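Local coordinates for bubble protein (Penicillium brevicompactum, PDB 1UOY) that may act as a toxin of the fungal exudate, possibly by recognising a molecule with a negatively charged surface, at residues A[35-40]-A[44-49]. Numbering follows the deposited sequence.
Sequences VVECKG and TEVQDC
Val46 lays its two methyls over three residues of the neighbouring strand: CG1 meets Lys39 CE at 3.6 Å and also packs on Glu37 CB, while CG2 reaches Val35 CG1 at 3.9 Å. With chi1 at -66°, CG1 lies opposite the carbonyl carbon, directed at Glu37 and Lys39, and CG2 is left to face Val35. The carboxylate of Glu37 is shared: OE2 forms a long salt bridge with Lys39 NZ, 3.5 Å away, and OE1 accepts a hydrogen bond from His26 NE2 on strand 26-28. Beyond Val46, Val35 places CG2 4.1 Å from Cys49 SG, half of the disulfide to Cys64.

The backbone shows why Val46 can join the face of Val35, Glu37 and Thr44. Glu37 and Thr44 form a hydrogen-bonded pair with two N-H...O=C bonds, and Val36 faces Glu45 as a non-hydrogen-bonded pair. At Val35, however, two residues stand across from one: Val46 N reaches Val35 O at 2.8 Å, whereas Gln47 N makes only a weak bond of 3.5 Å to that same Val35 O. Val35 N closes the pair by donating to Gln47 O, nearly straight at 161°. The extra residue, with Val46 psi at -12°, identifies a classic beta bulge in the antiparallel hairpin 34-39/42-48, which pairs the central strand of a three-stranded sheet with one of its edge strands.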
ATOM      1  N   VAL A  35       0.674  -0.073   6.124  1.00  6.99           N
ATOM      2  CA  VAL A  35      -0.462  -0.448   5.302  1.00  5.79           C
ATOM      3  C   VAL A  35      -1.005   0.832   4.723  1.00  7.02           C
ATOM      4  O   VAL A  35      -1.206   1.830   5.475  1.00  9.03           O
ATOM      5  CB  VAL A  35      -1.539  -1.074   6.138  1.00  6.18           C
ATOM      6  CG1 VAL A  35      -2.759  -1.417   5.246  1.00  7.82           C
ATOM      7  CG2 VAL A  35      -0.984  -2.359   6.779  1.00  9.81           C
ATOM      8  N   VAL A  36      -1.270   0.880   3.403  1.00  6.50           N
ATOM      9  CA  VAL A  36      -1.810   2.098   2.778  1.00  7.19           C
ATOM     10  C   VAL A  36      -3.176   1.848   2.124  1.00  7.11           C
ATOM     11  O   VAL A  36      -3.487   0.727   1.678  1.00  7.92           O
ATOM     12  CB  VAL A  36      -0.821   2.662   1.712  1.00  6.42           C
ATOM     13  CG1 VAL A  36       0.506   3.122   2.406  1.00  8.46           C
ATOM     14  CG2 VAL A  36      -0.416   1.580   0.674  1.00  9.17           C
ATOM     15  N   GLU A  37      -3.945   2.937   2.007  1.00  7.22           N
ATOM     16  CA  GLU A  37      -5.290   2.892   1.428  1.00  7.73           C
ATOM     17  C   GLU A  37      -5.389   4.128   0.556  1.00  8.70           C
ATOM     18  O   GLU A  37      -4.828   5.169   0.882  1.00  8.68           O
ATOM     19  CB  GLU A  37      -6.349   2.952   2.569  1.00  7.09           C
ATOM     20  CG  GLU A  37      -7.797   2.821   2.042  1.00  8.67           C
ATOM     21  CD  GLU A  37      -8.801   2.896   3.144  1.00  9.46           C
ATOM     22  OE1 GLU A  37      -8.521   2.486   4.287  1.00 12.69           O
ATOM     23  OE2 GLU A  37      -9.914   3.375   2.872  1.00 12.67           O
ATOM     24  N   CYS A  38      -6.154   4.052  -0.533  1.00  8.02           N
ATOM     25  CA  CYS A  38      -6.324   5.204  -1.398  1.00  8.50           C
ATOM     26  C   CYS A  38      -7.336   6.165  -0.800  1.00 10.80           C
ATOM     27  O   CYS A  38      -8.522   5.848  -0.728  1.00 12.25           O
ATOM     28  CB  CYS A  38      -6.754   4.696  -2.770  1.00  8.55           C
ATOM     29  SG  CYS A  38      -6.848   6.077  -3.968  1.00 11.11           S
ATOM     30  N   LYS A  39      -6.846   7.302  -0.354  1.00 10.31           N
ATOM     31  CA  LYS A  39      -7.701   8.332   0.254  1.00 10.91           C
ATOM     32  C   LYS A  39      -7.344   9.686  -0.346  1.00 10.60           C
ATOM     33  O   LYS A  39      -6.188  10.085  -0.382  1.00 12.23           O
ATOM     34  CB  LYS A  39      -7.472   8.386   1.771  1.00 12.67           C
ATOM     35  CG  LYS A  39      -7.825   7.064   2.470  1.00 14.06           C
ATOM     36  CD  LYS A  39      -7.531   7.181   3.968  1.00 24.61           C
ATOM     37  CE  LYS A  39      -8.268   6.132   4.731  1.00 30.97           C
ATOM     38  NZ  LYS A  39      -9.735   6.375   4.681  1.00 36.32           N
ATOM     39  N   GLY A  40      -8.368  10.385  -0.819  1.00 14.22           N
ATOM     40  CA  GLY A  40      -8.095  11.702  -1.387  1.00 16.11           C
ATOM     41  C   GLY A  40      -7.086  11.677  -2.528  1.00 13.96           C
ATOM     42  O   GLY A  40      -6.299  12.615  -2.701  1.00 16.47           O
ATOM     43  N   THR A  44      -2.325   6.444   1.275  1.00  8.44           N
ATOM     44  CA  THR A  44      -2.199   7.058   2.604  1.00  9.22           C
ATOM     45  C   THR A  44      -2.010   5.976   3.617  1.00  8.76           C
ATOM     46  O   THR A  44      -2.760   4.983   3.637  1.00  9.04           O
ATOM     47  CB  THR A  44      -3.521   7.819   2.862  1.00 11.89           C
ATOM     48  OG1 THR A  44      -3.691   8.825   1.855  1.00 12.33           O
ATOM     49  CG2 THR A  44      -3.533   8.529   4.205  1.00 13.52           C
ATOM     50  N   GLU A  45      -1.029   6.162   4.487  1.00  8.76           N
ATOM     51  CA  GLU A  45      -0.774   5.131   5.503  1.00  8.88           C
ATOM     52  C   GLU A  45      -1.894   5.115   6.540  1.00 10.53           C
ATOM     53  O   GLU A  45      -2.200   6.164   7.137  1.00 12.28           O
ATOM     54  CB  GLU A  45       0.578   5.366   6.183  1.00  8.72           C
ATOM     55  CG  GLU A  45       0.934   4.249   7.166  1.00 10.70           C
ATOM     56  CD  GLU A  45       2.350   4.342   7.646  1.00 10.42           C
ATOM     57  OE1 GLU A  45       2.559   4.868   8.763  1.00 13.14           O
ATOM     58  OE2 GLU A  45       3.252   3.922   6.897  1.00 11.13           O
ATOM     59  N   VAL A  46      -2.516   3.944   6.671  1.00  8.94           N
ATOM     60  CA  VAL A  46      -3.607   3.749   7.644  1.00  8.36           C
ATOM     61  C   VAL A  46      -3.201   2.936   8.865  1.00  9.09           C
ATOM     62  O   VAL A  46      -3.943   2.897   9.871  1.00 12.71           O
ATOM     63  CB  VAL A  46      -4.878   3.142   6.990  1.00  9.41           C
ATOM     64  CG1 VAL A  46      -5.475   4.145   5.982  1.00 11.06           C
ATOM     65  CG2 VAL A  46      -4.573   1.826   6.333  1.00 11.59           C
ATOM     66  N   GLN A  47      -2.028   2.307   8.806  1.00  7.72           N
ATOM     67  CA  GLN A  47      -1.503   1.613   9.963  1.00  8.89           C
ATOM     68  C   GLN A  47      -0.009   1.597   9.824  1.00 10.24           C
ATOM     69  O   GLN A  47       0.541   1.326   8.745  1.00  9.72           O
ATOM     70  CB  GLN A  47      -2.003   0.182  10.076  1.00  8.70           C
ATOM     71  CG  GLN A  47      -1.493  -0.496  11.385  1.00 11.07           C
ATOM     72  CD  GLN A  47      -2.015  -1.933  11.551  1.00 14.95           C
ATOM     73  OE1 GLN A  47      -2.956  -2.374  10.869  1.00 13.90           O
ATOM     74  NE2 GLN A  47      -1.413  -2.664  12.471  1.00 13.60           N
ATOM     75  N   ASP A  48       0.676   1.955  10.904  1.00  9.86           N
ATOM     76  CA  ASP A  48       2.127   1.912  10.929  1.00  8.47           C
ATOM     77  C   ASP A  48       2.544   0.585  11.528  1.00  9.52           C
ATOM     78  O   ASP A  48       2.319   0.344  12.728  1.00 11.33           O
ATOM     79  CB  ASP A  48       2.659   3.049  11.816  1.00  8.77           C
ATOM     80  CG  ASP A  48       4.136   3.277  11.677  1.00 12.21           C
ATOM     81  OD1 ASP A  48       4.847   2.433  11.075  1.00 10.22           O
ATOM     82  OD2 ASP A  48       4.644   4.321  12.194  1.00 10.19           O
ATOM     83  N   CYS A  49       3.122  -0.296  10.711  1.00  8.39           N
ATOM     84  CA  CYS A  49       3.591  -1.575  11.191  1.00  8.57           C
ATOM     85  C   CYS A  49       4.835  -1.443  12.038  1.00 10.53           C
ATOM     86  O   CYS A  49       5.163  -2.343  12.792  1.00 10.14           O
ATOM     87  CB  CYS A  49       3.873  -2.512   9.990  1.00  7.77           C
ATOM     88  SG  CYS A  49       2.475  -2.765   8.871  1.00  9.03           S
TER